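Local coordinates for phosphoenolpyruvate--protein phosphotransferase (Escherichia coli, PDB 5T12) that probably transfers a phosphoryl group from phosphoenolpyruvate to the carrier protein NPr in the nitrogen-metabolic phosphotransferase system, this chain being its Enzyme I-type (EIN) phosphotransfer domain, at residues Val11-Trp17 / His211-Val217; Arg1-Leu5 / Gly222-Val226; Leu174-Arg180 / Ile197-Ala203; Pro23-Val28 / Gly133-Phe138; Tyr76-Leu80 / Asp128-Leu132. The protein carries 1 engineered substitution. One frame throughout, in Å; residues are numbered along the deposited sequence.

Interaction 1 (Val11-Trp17 / His211-Val217); sequences VAIAEGW and HRRTLIV
A14 and L215 hold each other by two backbone hydrogen bonds, A14 N to L215 O at 2.9 Å and L215 N to A14 O at 2.7 Å. A12 and V217 form a second antiparallel hydrogen-bonded pair. I13 with I216 and E15 with T214 are the non-hydrogen-bonded pairs. These strands are antiparallel neighbours in the mixed sheet of the alpha/beta part; strand 11-18 also borders strand 154-158. The bonding runs on past the start of strand 214-217. G16 N gives a short bond to R213 O (2.6 Å). R212 N reaches G16 O (3.0 Å) from above the carbonyl plane. G16 is buried, and L215 CD1 sits 3.7 Å from G16 CA, where a side chain would clash.

H211 closes this end. With CG anti to the backbone N (chi1 -174°), the edge of its ring comes up to W17 CA. The two ring planes are 53° apart, and H211 CE1 is 3.7 Å from W17 CD1. H211 ND1 is also hydrogen-bonded to Q18 N. With an alanine here, Q18 N would probably lose its mate and W17 a neighbour along one side.

Packing follows on both faces. I13 CG1 meets I216 CG1 at 3.6 Å, beside P228. On the other face A12 CB meets V217 CG1 at 3.7 Å. All six hydrogen bonds between the segments are backbone bonds, so the pairing depends little on side-chain polarity.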
# COMPACT_ATOMS: atom_id res chain seq x y z
N VAL A 11 5.09 -4.47 -17.44
CA VAL A 11 5.85 -3.32 -17.92
C VAL A 11 5.04 -2.06 -17.61
O VAL A 11 3.81 -2.06 -17.73
CB VAL A 11 6.15 -3.41 -19.43
CG1 VAL A 11 7.00 -2.22 -19.88
CG2 VAL A 11 6.86 -4.71 -19.76
N ALA A 12 5.74 -1.01 -17.19
CA ALA A 12 5.09 0.26 -16.89
C ALA A 12 6.08 1.39 -17.11
O ALA A 12 7.29 1.22 -16.94
CB ALA A 12 4.55 0.30 -15.46
N ILE A 13 5.55 2.56 -17.48
CA ILE A 13 6.34 3.77 -17.63
C ILE A 13 5.60 4.91 -16.94
O ILE A 13 4.41 5.11 -17.18
CB ILE A 13 6.61 4.11 -19.12
CG1 ILE A 13 7.39 5.41 -19.24
CG2 ILE A 13 5.31 4.16 -19.92
CD1 ILE A 13 7.82 5.74 -20.65
N ALA A 14 6.30 5.62 -16.06
CA ALA A 14 5.68 6.68 -15.27
C ALA A 14 6.76 7.45 -14.54
O ALA A 14 7.92 7.02 -14.47
CB ALA A 14 4.66 6.12 -14.27
N GLU A 15 6.37 8.60 -14.01
CA GLU A 15 7.25 9.40 -13.17
C GLU A 15 7.53 8.67 -11.85
O GLU A 15 6.63 8.06 -11.27
CB GLU A 15 6.63 10.77 -12.91
CG GLU A 15 7.01 11.42 -11.59
CD GLU A 15 6.10 12.57 -11.22
OE1 GLU A 15 5.18 12.87 -12.01
OE2 GLU A 15 6.29 13.17 -10.14
N GLY A 16 8.78 8.73 -11.40
CA GLY A 16 9.12 8.14 -10.12
C GLY A 16 8.62 9.00 -8.96
O GLY A 16 8.64 10.23 -9.02
N TRP A 17 8.17 8.33 -7.91
CA TRP A 17 7.61 9.01 -6.74
C TRP A 17 8.10 8.32 -5.48
O TRP A 17 7.81 7.15 -5.26
CB TRP A 17 6.08 9.02 -6.79
CG TRP A 17 5.45 9.88 -5.73
CD1 TRP A 17 5.40 11.25 -5.71
CD2 TRP A 17 4.77 9.44 -4.55
NE1 TRP A 17 4.75 11.68 -4.58
CE2 TRP A 17 4.35 10.59 -3.86
CE3 TRP A 17 4.49 8.18 -4.01
CZ2 TRP A 17 3.65 10.51 -2.65
CZ3 TRP A 17 3.79 8.11 -2.82
CH2 TRP A 17 3.39 9.27 -2.15
N HIS A 211 13.24 10.19 -7.74
CA HIS A 211 12.06 11.02 -7.52
C HIS A 211 11.97 12.10 -8.58
O HIS A 211 12.97 12.74 -8.93
CB HIS A 211 12.13 11.63 -6.11
CG HIS A 211 10.90 12.38 -5.72
ND1 HIS A 211 9.65 11.80 -5.68
CD2 HIS A 211 10.72 13.67 -5.34
CE1 HIS A 211 8.75 12.69 -5.30
NE2 HIS A 211 9.38 13.84 -5.09
N ARG A 212 10.75 12.30 -9.10
CA ARG A 212 10.46 13.30 -10.14
C ARG A 212 11.17 13.00 -11.46
O ARG A 212 11.45 13.92 -12.23
CB ARG A 212 10.81 14.71 -9.68
CG ARG A 212 10.16 15.15 -8.39
CD ARG A 212 10.90 16.35 -7.84
NE ARG A 212 10.47 16.72 -6.50
CZ ARG A 212 11.26 17.28 -5.60
NH1 ARG A 212 12.54 17.51 -5.90
NH2 ARG A 212 10.80 17.60 -4.40
N ARG A 213 11.46 11.74 -11.74
CA ARG A 213 12.05 11.36 -13.02
C ARG A 213 11.22 10.27 -13.68
O ARG A 213 10.69 9.38 -13.00
CB ARG A 213 13.50 10.88 -12.86
CG ARG A 213 14.51 11.98 -12.61
CD ARG A 213 15.87 11.59 -13.17
NE ARG A 213 16.96 12.31 -12.51
CZ ARG A 213 18.25 12.14 -12.80
NH1 ARG A 213 18.61 11.29 -13.75
NH2 ARG A 213 19.17 12.83 -12.15
N THR A 214 11.12 10.33 -15.00
CA THR A 214 10.43 9.30 -15.76
C THR A 214 11.20 7.99 -15.68
O THR A 214 12.42 7.96 -15.87
CB THR A 214 10.25 9.73 -17.22
OG1 THR A 214 9.46 10.92 -17.28
CG2 THR A 214 9.57 8.63 -18.02
N LEU A 215 10.48 6.90 -15.41
CA LEU A 215 11.09 5.58 -15.27
C LEU A 215 10.29 4.56 -16.07
O LEU A 215 9.07 4.69 -16.24
CB LEU A 215 11.15 5.14 -13.80
CG LEU A 215 11.71 6.12 -12.77
CD1 LEU A 215 11.47 5.58 -11.37
CD2 LEU A 215 13.19 6.37 -13.00
N ILE A 216 10.99 3.54 -16.56
CA ILE A 216 10.37 2.35 -17.13
C ILE A 216 10.78 1.17 -16.28
O ILE A 216 11.97 0.84 -16.19
CB ILE A 216 10.78 2.13 -18.60
CG1 ILE A 216 10.37 3.32 -19.47
CG2 ILE A 216 10.15 0.85 -19.13
CD1 ILE A 216 10.65 3.11 -20.94
N VAL A 217 9.81 0.52 -15.64
CA VAL A 217 10.05 -0.67 -14.85
C VAL A 217 9.66 -1.89 -15.68
O VAL A 217 8.54 -1.95 -16.22
CB VAL A 217 9.28 -0.63 -13.51
CG1 VAL A 217 7.82 -0.25 -13.73
CG2 VAL A 217 9.39 -1.96 -12.79

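Interaction 2 (Arg1-Leu5 / Gly222-Val226); sequences RIRAL and GELLV
G222 faces A4 with its backbone in an unusual pose. G222 and E223 both lie opposite D218, which makes a G1 beta bulge between strands 214-218 and 223-226. Strand 2-3 pairs with the other side of 223-226, antiparallel, in the mixed sheet. G222 has a positive phi of 72°, which suits glycine. A side chain at this position would also run into A4 O. The backbone crowds close here. A4 N gives a bond to G222 O at 3.0 Å, while A4 O, another acceptor, lies just as near to G222 O. G222 CA makes a CA-H...O contact with A4 O at 3.5 Å.

Beyond the bulge the pairing is regular. I2 and L224 are a hydrogen-bonded pair, and R3 with E223 is a non-hydrogen-bonded one. I2 N to L224 O is 2.9 Å. The return bond, L224 N to I2 O, is longer at 3.2 Å. L224 points to the buried face, where L210, I205 and L215 receive it. I2 shares that face. Its CG1 lies beside the backbone N, and a turn at chi2 (77°) sends CD1 out to V226 CG2, 3.7 Å away.

Strand 2-3 is the outermost strand on this side. Two residues on from it, L5 bonds to M201, in the strand beside the opposite edge, so the N terminus spans the two ends of the sheet. On the face that carries R3 and E223, the R1 chain runs extended alongside L225, and R1 CG touches L225 CD2 at 3.5 Å.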
# COMPACT_ATOMS: atom_id res chain seq x y z
N ARG A 1 19.74 2.21 -17.38
CA ARG A 1 19.71 0.75 -17.37
C ARG A 1 20.30 0.20 -16.08
O ARG A 1 21.51 0.00 -15.98
CB ARG A 1 20.46 0.19 -18.58
CG ARG A 1 19.93 0.69 -19.91
CD ARG A 1 20.55 -0.04 -21.08
NE ARG A 1 19.90 0.34 -22.33
CZ ARG A 1 20.34 -0.00 -23.54
NH1 ARG A 1 19.67 0.38 -24.62
NH2 ARG A 1 21.44 -0.72 -23.67
N ILE A 2 19.44 -0.06 -15.10
CA ILE A 2 19.85 -0.64 -13.82
C ILE A 2 19.38 -2.09 -13.79
O ILE A 2 18.18 -2.36 -13.86
CB ILE A 2 19.30 0.14 -12.62
CG1 ILE A 2 20.09 1.44 -12.40
CG2 ILE A 2 19.35 -0.71 -11.37
CD1 ILE A 2 19.75 2.56 -13.36
N ARG A 3 20.33 -3.01 -13.69
CA ARG A 3 20.01 -4.42 -13.54
C ARG A 3 19.44 -4.68 -12.16
O ARG A 3 19.89 -4.10 -11.16
CB ARG A 3 21.26 -5.27 -13.76
CG ARG A 3 21.05 -6.76 -13.66
CD ARG A 3 22.36 -7.50 -13.88
NE ARG A 3 23.00 -7.06 -15.12
CZ ARG A 3 24.15 -7.55 -15.57
NH1 ARG A 3 24.67 -7.09 -16.71
NH2 ARG A 3 24.78 -8.50 -14.90
N ALA A 4 18.44 -5.56 -12.09
CA ALA A 4 17.73 -5.79 -10.83
C ALA A 4 16.94 -7.09 -10.93
O ALA A 4 17.01 -7.81 -11.93
CB ALA A 4 16.83 -4.61 -10.49
N LEU A 5 16.15 -7.37 -9.87
CA LEU A 5 15.47 -8.64 -9.64
C LEU A 5 14.00 -8.54 -10.02
O LEU A 5 13.28 -7.67 -9.48
CB LEU A 5 15.60 -9.05 -8.17
CG LEU A 5 15.53 -10.53 -7.78
CD1 LEU A 5 15.99 -10.70 -6.34
CD2 LEU A 5 14.14 -11.12 -7.96
N GLY A 222 13.59 -7.89 -15.19
CA GLY A 222 14.30 -7.26 -14.09
C GLY A 222 15.15 -6.09 -14.53
O GLY A 222 16.32 -5.98 -14.16
N GLU A 223 14.56 -5.20 -15.33
CA GLU A 223 15.25 -4.03 -15.85
C GLU A 223 14.54 -2.76 -15.41
O GLU A 223 13.31 -2.73 -15.29
CB GLU A 223 15.32 -4.07 -17.39
CG GLU A 223 15.91 -5.34 -17.96
CD GLU A 223 15.70 -5.45 -19.45
OE1 GLU A 223 15.00 -4.59 -20.02
OE2 GLU A 223 16.23 -6.40 -20.07
N LEU A 224 15.32 -1.72 -15.16
CA LEU A 224 14.79 -0.38 -14.90
C LEU A 224 15.52 0.61 -15.80
O LEU A 224 16.75 0.61 -15.86
CB LEU A 224 14.96 0.03 -13.44
CG LEU A 224 14.45 1.45 -13.15
CD1 LEU A 224 12.94 1.51 -13.18
CD2 LEU A 224 14.98 1.98 -11.84
N LEU A 225 14.75 1.46 -16.48
CA LEU A 225 15.29 2.44 -17.40
C LEU A 225 15.03 3.84 -16.85
O LEU A 225 13.88 4.21 -16.62
CB LEU A 225 14.67 2.29 -18.79
CG LEU A 225 14.93 0.95 -19.48
CD1 LEU A 225 14.28 0.92 -20.85
CD2 LEU A 225 16.42 0.68 -19.58
N VAL A 226 16.10 4.60 -16.64
CA VAL A 226 16.00 5.96 -16.12
C VAL A 226 16.13 6.93 -17.29
O VAL A 226 17.13 6.90 -18.02
CB VAL A 226 17.07 6.24 -15.06
CG1 VAL A 226 16.81 7.57 -14.38
CG2 VAL A 226 17.10 5.11 -14.03

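Interaction 3 (Leu174-Arg180 / Ile197-Ala203); sequences LVGVVVR and IPTVMGA
V178 and V200 lie side by side and point the same way, as paired residues do in neighbouring parallel strands. They belong to a beta-alpha-beta unit made of strand 174-179, helix 187-195 and strand 199-201. V200 CG1 sits between its own backbone N and carbonyl carbon (chi1 78°). From there it touches both branches of V178, with V178 CG1 and CG2 each 3.7 Å away.

V177 and T199 pair in the same way on the opposite face. V177 CB is 3.7 Å from T199 OG1. V179 runs alongside M201, and helix 187-195 covers T199 and M201.

Just before strand 199-201 the fit changes. I197 crosses L174 at about a right angle, with I197 CD1 at 3.8 Å from L174 CD2. I197 CG2 rests against G176 CA (3.7 Å).

Three good backbone bonds set the spacing. V177 N binds P198 O, V200 N binds V177 O, and V179 N binds V200 O at 2.9 Å. After M201 the chain turns through G202, and A203 N ends the row with a weak bond to V179 O at 3.4 Å.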
# COMPACT_ATOMS: atom_id res chain seq x y z
N LEU A 174 -1.00 3.93 -9.00
CA LEU A 174 0.21 3.12 -8.86
C LEU A 174 0.29 2.13 -10.01
O LEU A 174 -0.54 1.22 -10.12
CB LEU A 174 0.21 2.40 -7.51
CG LEU A 174 1.41 1.51 -7.21
CD1 LEU A 174 2.68 2.34 -7.11
CD2 LEU A 174 1.19 0.72 -5.93
N VAL A 175 1.30 2.29 -10.86
CA VAL A 175 1.49 1.41 -12.01
C VAL A 175 2.76 0.58 -11.92
O VAL A 175 2.94 -0.34 -12.73
CB VAL A 175 1.48 2.20 -13.34
CG1 VAL A 175 0.17 2.96 -13.49
CG2 VAL A 175 2.67 3.14 -13.40
N GLY A 176 3.64 0.86 -10.96
CA GLY A 176 4.87 0.10 -10.82
C GLY A 176 5.55 0.43 -9.52
O GLY A 176 5.29 1.46 -8.89
N VAL A 177 6.44 -0.48 -9.10
CA VAL A 177 7.17 -0.35 -7.85
C VAL A 177 8.63 -0.73 -8.09
O VAL A 177 8.92 -1.68 -8.83
CB VAL A 177 6.56 -1.22 -6.73
CG1 VAL A 177 7.28 -0.99 -5.41
CG2 VAL A 177 5.07 -0.94 -6.57
N VAL A 178 9.54 0.01 -7.46
CA VAL A 178 10.97 -0.28 -7.52
C VAL A 178 11.52 -0.23 -6.10
O VAL A 178 11.47 0.82 -5.45
CB VAL A 178 11.73 0.72 -8.41
CG1 VAL A 178 13.23 0.41 -8.37
CG2 VAL A 178 11.21 0.66 -9.84
N VAL A 179 12.04 -1.36 -5.63
CA VAL A 179 12.59 -1.46 -4.29
C VAL A 179 14.09 -1.70 -4.37
O VAL A 179 14.55 -2.50 -5.20
CB VAL A 179 11.88 -2.55 -3.47
CG1 VAL A 179 12.03 -2.27 -1.99
CG2 VAL A 179 10.40 -2.60 -3.83
N ARG A 180 14.85 -1.00 -3.53
CA ARG A 180 16.31 -1.13 -3.47
C ARG A 180 16.74 -2.25 -2.53
O ARG A 180 17.52 -3.12 -2.92
CB ARG A 180 16.95 0.21 -3.07
CG ARG A 180 18.47 0.13 -2.96
CD ARG A 180 19.04 1.28 -2.16
NE ARG A 180 20.39 1.62 -2.59
CZ ARG A 180 21.49 1.35 -1.88
NH1 ARG A 180 21.40 0.75 -0.71
NH2 ARG A 180 22.68 1.70 -2.35
N ILE A 197 0.92 -5.64 -10.37
CA ILE A 197 1.74 -4.43 -10.47
C ILE A 197 3.14 -4.84 -10.84
O ILE A 197 3.75 -5.66 -10.12
CB ILE A 197 1.72 -3.64 -9.15
CG1 ILE A 197 0.29 -3.38 -8.68
CG2 ILE A 197 2.47 -2.32 -9.33
CD1 ILE A 197 0.21 -2.65 -7.36
N PRO A 198 3.72 -4.34 -11.93
CA PRO A 198 5.13 -4.62 -12.23
C PRO A 198 6.02 -4.13 -11.10
O PRO A 198 5.90 -2.99 -10.64
CB PRO A 198 5.37 -3.84 -13.53
CG PRO A 198 4.02 -3.67 -14.14
CD PRO A 198 3.07 -3.54 -12.98
N THR A 199 6.92 -5.00 -10.65
CA THR A 199 7.72 -4.70 -9.47
C THR A 199 9.12 -5.28 -9.65
O THR A 199 9.27 -6.42 -10.08
CB THR A 199 7.07 -5.26 -8.20
OG1 THR A 199 5.82 -4.59 -7.97
CG2 THR A 199 7.97 -5.07 -6.99
N VAL A 200 10.13 -4.48 -9.31
CA VAL A 200 11.52 -4.88 -9.38
C VAL A 200 12.17 -4.61 -8.03
O VAL A 200 11.81 -3.63 -7.35
CB VAL A 200 12.26 -4.15 -10.54
CG1 VAL A 200 12.61 -2.72 -10.16
CG2 VAL A 200 13.47 -4.93 -10.98
N MET A 201 13.09 -5.48 -7.62
CA MET A 201 13.67 -5.41 -6.28
C MET A 201 15.18 -5.62 -6.36
O MET A 201 15.73 -5.94 -7.41
CB MET A 201 13.04 -6.44 -5.33
CG MET A 201 11.60 -6.16 -4.96
SD MET A 201 10.93 -7.40 -3.83
CE MET A 201 9.30 -6.74 -3.51
N GLY A 202 15.83 -5.44 -5.21
CA GLY A 202 17.28 -5.63 -5.12
C GLY A 202 18.07 -4.75 -6.06
O GLY A 202 19.17 -5.13 -6.47
N ALA A 203 17.54 -3.58 -6.39
CA ALA A 203 18.10 -2.72 -7.43
C ALA A 203 19.00 -1.66 -6.82
O ALA A 203 18.56 -0.88 -5.97
CB ALA A 203 16.98 -2.05 -8.23

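Interaction 4 (Pro23-Val28 / Gly133-Phe138); sequences PLMEQV and GQRLLF
M25 N gives a hydrogen bond of 2.7 Å to Q134 OE1, which links the loop after strand 11-18 to helix 126-140. The donor approaches almost in line with the amide C=O (174°), but the bond is bent at the hydrogen (142°). L24 N is also close to this oxygen, but its angle is poor for a bond. A bend at chi2 (-91°) turns the Q134 amide off the helix to meet the loop. The other end of the amide is used as well: Q134 NE2 is hydrogen-bonded to E168 OE2 and T164 O.

The apolar contacts gather round L137. Its CD1 methyl lies against L24, M25 and V28. L137 CD1 is 3.6 Å from M25 SD, the M25 chain crossing it at about a right angle. The same methyl is 3.9 Å from L24 CB and 3.8 Å from V28 CG2. L24 and L137 lie alongside, pointing opposite ways.

A leucine in place of Q134 would probably leave M25 N without its acceptor and E168 without the amide it binds. Because both ends of the amide are engaged, its rotation is probably fixed. Toward this helix, the loop is met mainly by one amide oxygen and one leucine methyl; K104 also bonds V28 O.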
# COMPACT_ATOMS: atom_id res chain seq x y z
N PRO A 23 4.44 7.17 7.92
CA PRO A 23 3.16 6.53 7.60
C PRO A 23 1.99 7.27 8.23
O PRO A 23 2.14 8.06 9.17
CB PRO A 23 3.31 5.12 8.18
CG PRO A 23 4.41 5.23 9.18
CD PRO A 23 5.35 6.26 8.63
N LEU A 24 0.80 7.01 7.69
CA LEU A 24 -0.40 7.69 8.15
C LEU A 24 -0.68 7.41 9.62
O LEU A 24 -1.22 8.27 10.32
CB LEU A 24 -1.60 7.29 7.29
CG LEU A 24 -1.95 8.17 6.08
CD1 LEU A 24 -0.72 8.62 5.31
CD2 LEU A 24 -2.91 7.42 5.16
N MET A 25 -0.33 6.21 10.10
CA MET A 25 -0.57 5.88 11.50
C MET A 25 0.28 6.74 12.43
O MET A 25 -0.20 7.20 13.47
CB MET A 25 -0.28 4.40 11.74
CG MET A 25 -1.32 3.46 11.15
SD MET A 25 -2.87 3.48 12.06
CE MET A 25 -2.32 2.87 13.66
N GLU A 26 1.54 6.98 12.06
CA GLU A 26 2.46 7.71 12.94
C GLU A 26 2.26 9.22 12.90
O GLU A 26 2.84 9.92 13.74
CB GLU A 26 3.91 7.37 12.58
CG GLU A 26 4.28 5.91 12.78
CD GLU A 26 5.77 5.67 12.67
OE1 GLU A 26 6.55 6.64 12.86
OE2 GLU A 26 6.17 4.53 12.38
N GLN A 27 1.47 9.74 11.96
CA GLN A 27 1.20 11.17 11.90
C GLN A 27 -0.22 11.52 12.35
O GLN A 27 -0.66 12.65 12.15
CB GLN A 27 1.47 11.71 10.49
CG GLN A 27 0.55 11.19 9.41
CD GLN A 27 1.03 11.58 8.02
OE1 GLN A 27 2.22 11.51 7.73
NE2 GLN A 27 0.10 12.00 7.17
N VAL A 28 -0.93 10.57 12.94
CA VAL A 28 -2.20 10.85 13.60
C VAL A 28 -1.91 11.27 15.03
O VAL A 28 -1.11 10.63 15.72
CB VAL A 28 -3.13 9.62 13.56
CG1 VAL A 28 -4.33 9.82 14.48
CG2 VAL A 28 -3.60 9.36 12.14
N GLY A 133 -5.31 -0.74 9.53
CA GLY A 133 -5.46 0.60 10.07
C GLY A 133 -5.00 1.67 9.09
O GLY A 133 -5.64 2.71 8.95
N GLN A 134 -3.88 1.42 8.41
CA GLN A 134 -3.43 2.33 7.36
C GLN A 134 -4.48 2.49 6.28
O GLN A 134 -4.71 3.60 5.79
CB GLN A 134 -2.12 1.81 6.76
CG GLN A 134 -0.90 1.99 7.65
CD GLN A 134 -0.19 3.30 7.41
OE1 GLN A 134 -0.30 4.24 8.19
NE2 GLN A 134 0.56 3.37 6.31
N ARG A 135 -5.14 1.39 5.90
CA ARG A 135 -6.18 1.47 4.87
C ARG A 135 -7.41 2.20 5.38
O ARG A 135 -8.07 2.92 4.63
CB ARG A 135 -6.54 0.06 4.39
CG ARG A 135 -7.21 0.03 3.03
CD ARG A 135 -6.29 0.60 1.97
NE ARG A 135 -6.95 0.74 0.68
CZ ARG A 135 -6.42 1.35 -0.38
NH1 ARG A 135 -5.20 1.87 -0.30
NH2 ARG A 135 -7.10 1.43 -1.51
N LEU A 136 -7.74 2.02 6.66
CA LEU A 136 -8.85 2.76 7.26
C LEU A 136 -8.59 4.26 7.20
O LEU A 136 -9.48 5.04 6.84
CB LEU A 136 -9.07 2.30 8.70
CG LEU A 136 -10.29 1.42 8.98
CD1 LEU A 136 -10.42 0.35 7.91
CD2 LEU A 136 -10.19 0.79 10.36
N LEU A 137 -7.38 4.68 7.55
CA LEU A 137 -7.02 6.09 7.45
C LEU A 137 -7.01 6.57 6.00
O LEU A 137 -7.26 7.75 5.74
CB LEU A 137 -5.65 6.33 8.09
CG LEU A 137 -5.52 6.03 9.59
CD1 LEU A 137 -4.09 6.24 10.06
CD2 LEU A 137 -6.49 6.88 10.39
N PHE A 138 -6.73 5.67 5.06
CA PHE A 138 -6.71 6.04 3.65
C PHE A 138 -8.09 6.51 3.19
O PHE A 138 -8.20 7.48 2.43
CB PHE A 138 -6.24 4.86 2.81
CG PHE A 138 -6.19 5.14 1.33
CD1 PHE A 138 -5.13 5.83 0.78
CD2 PHE A 138 -7.21 4.71 0.50
CE1 PHE A 138 -5.08 6.10 -0.57
CE2 PHE A 138 -7.17 4.97 -0.86
CZ PHE A 138 -6.10 5.67 -1.40

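Interaction 5 (Tyr76-Leu80 / Asp128-Leu132); sequences YSHLL and DLRAL
L132 is the bump of this contact, and Y76, L79 and L80 form the hollow that takes it. L132 CD1 lies over one face of the Y76 ring, 3.9 Å from Y76 CD2. L132 CD2 reaches between L79 and L80, 4.1 Å from L79 CD2 and 4.2 Å from L80 CG. L132 crosses Y76 at about a right angle, with CD1 over the ring face. A smaller bump lies beside it. L129 CD1 comes up to L79 CD2 at 4.1 Å, and L79 CD2 therefore touches both L129 and L132.

The segment axes are 12.1 Å apart and cross at -58°. At this distance the backbones stay well separated, and long side chains bridge the gap. Y76 spans it furthest. Its CG lies beside the backbone N (chi1 -73°), which directs the ring across to the other helix. There Y76 OH donates a hydrogen bond of 2.8 Å to D128 OD2. The oxygen lies in plane at the ring edge. The hydroxyl meets it on the anti side, 25° out of the carboxylate plane. This gives the buried D128 a polar partner at the end of an otherwise apolar seam.

The contact lies in the helical subdomain of this Enzyme I-type (EIN) domain and joins helix 68-80 to helix 126-140. F54 of helix 36-61 touches Y76, L80 and L132, so a third helix closes the seam. Elsewhere on helix 126-140, R130 packs on helix 99-115 and A131 on helix 163-166.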
# COMPACT_ATOMS: atom_id res chain seq x y z
N TYR A 76 -10.25 -10.84 6.37
CA TYR A 76 -10.12 -9.45 6.81
C TYR A 76 -11.33 -8.62 6.43
O TYR A 76 -11.65 -7.63 7.11
CB TYR A 76 -8.84 -8.84 6.23
CG TYR A 76 -7.59 -9.35 6.90
CD1 TYR A 76 -7.63 -9.85 8.19
CD2 TYR A 76 -6.37 -9.33 6.24
CE1 TYR A 76 -6.49 -10.32 8.82
CE2 TYR A 76 -5.22 -9.80 6.86
CZ TYR A 76 -5.29 -10.29 8.14
OH TYR A 76 -4.16 -10.77 8.77
N SER A 77 -12.03 -8.98 5.35
CA SER A 77 -13.28 -8.31 5.03
C SER A 77 -14.35 -8.59 6.08
O SER A 77 -15.21 -7.74 6.33
CB SER A 77 -13.77 -8.74 3.64
OG SER A 77 -13.96 -10.14 3.57
N HIS A 78 -14.31 -9.77 6.70
CA HIS A 78 -15.23 -10.08 7.79
C HIS A 78 -14.81 -9.39 9.08
O HIS A 78 -15.67 -8.93 9.85
CB HIS A 78 -15.31 -11.59 7.99
CG HIS A 78 -15.97 -12.32 6.86
ND1 HIS A 78 -15.57 -13.57 6.45
CD2 HIS A 78 -17.01 -11.97 6.06
CE1 HIS A 78 -16.32 -13.96 5.44
NE2 HIS A 78 -17.21 -13.01 5.18
N LEU A 79 -13.50 -9.30 9.34
CA LEU A 79 -13.03 -8.56 10.50
C LEU A 79 -13.38 -7.08 10.38
O LEU A 79 -13.70 -6.43 11.38
CB LEU A 79 -11.51 -8.74 10.65
CG LEU A 79 -10.81 -7.95 11.76
CD1 LEU A 79 -11.28 -8.43 13.13
CD2 LEU A 79 -9.30 -8.07 11.63
N LEU A 80 -13.34 -6.54 9.16
CA LEU A 80 -13.65 -5.12 8.96
C LEU A 80 -15.14 -4.84 9.12
O LEU A 80 -15.52 -3.71 9.44
CB LEU A 80 -13.16 -4.67 7.59
CG LEU A 80 -11.67 -4.37 7.47
CD1 LEU A 80 -11.26 -4.16 6.02
CD2 LEU A 80 -11.32 -3.15 8.31
N ASP A 128 -0.25 -7.05 9.76
CA ASP A 128 -1.46 -6.96 8.95
C ASP A 128 -2.46 -6.00 9.58
O ASP A 128 -3.14 -5.25 8.87
CB ASP A 128 -2.08 -8.34 8.77
CG ASP A 128 -1.18 -9.29 8.01
OD1 ASP A 128 0.05 -9.08 8.02
OD2 ASP A 128 -1.71 -10.25 7.42
N LEU A 129 -2.57 -6.02 10.91
CA LEU A 129 -3.52 -5.14 11.59
C LEU A 129 -3.15 -3.68 11.38
O LEU A 129 -4.03 -2.83 11.18
CB LEU A 129 -3.57 -5.48 13.08
CG LEU A 129 -4.56 -6.55 13.52
CD1 LEU A 129 -5.98 -6.15 13.14
CD2 LEU A 129 -4.21 -7.92 12.94
N ARG A 130 -1.86 -3.36 11.41
CA ARG A 130 -1.44 -1.99 11.13
C ARG A 130 -1.74 -1.60 9.69
O ARG A 130 -2.10 -0.46 9.41
CB ARG A 130 0.05 -1.82 11.43
CG ARG A 130 0.43 -2.14 12.87
CD ARG A 130 1.83 -1.66 13.20
NE ARG A 130 2.22 -2.03 14.56
CZ ARG A 130 1.88 -1.33 15.65
NH1 ARG A 130 1.14 -0.24 15.53
NH2 ARG A 130 2.27 -1.74 16.85
N ALA A 131 -1.61 -2.56 8.77
CA ALA A 131 -1.95 -2.29 7.37
C ALA A 131 -3.44 -2.00 7.22
O ALA A 131 -3.83 -1.09 6.48
CB ALA A 131 -1.55 -3.48 6.50
N LEU A 132 -4.29 -2.77 7.91
CA LEU A 132 -5.72 -2.49 7.88
C LEU A 132 -6.02 -1.12 8.47
O LEU A 132 -6.90 -0.41 7.98
CB LEU A 132 -6.48 -3.58 8.64
CG LEU A 132 -7.05 -4.74 7.81
CD1 LEU A 132 -5.95 -5.52 7.12
CD2 LEU A 132 -7.89 -5.66 8.69

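From the N terminus, interaction 2 spans almost the whole chain, pairing residues 1-5 with 222-226. Interaction 1 lies within that span and pairs 11-17 with 211-217. The two touch through strands 214-218 and 223-226, which are neighbours in the sheet. Inside interaction 1 come two separate loops. The first is closed by interaction 4, with interaction 5 within it; both use helix 126-140 and meet at L80 and L136. The second is the short loop of interaction 3, which follows later. None of the loops cross. Interactions 1, 2 and 3 tie the sheet together, with centres about 10 to 12 Å apart. Interactions 4 and 5 lie across the chain's centre, among the helices.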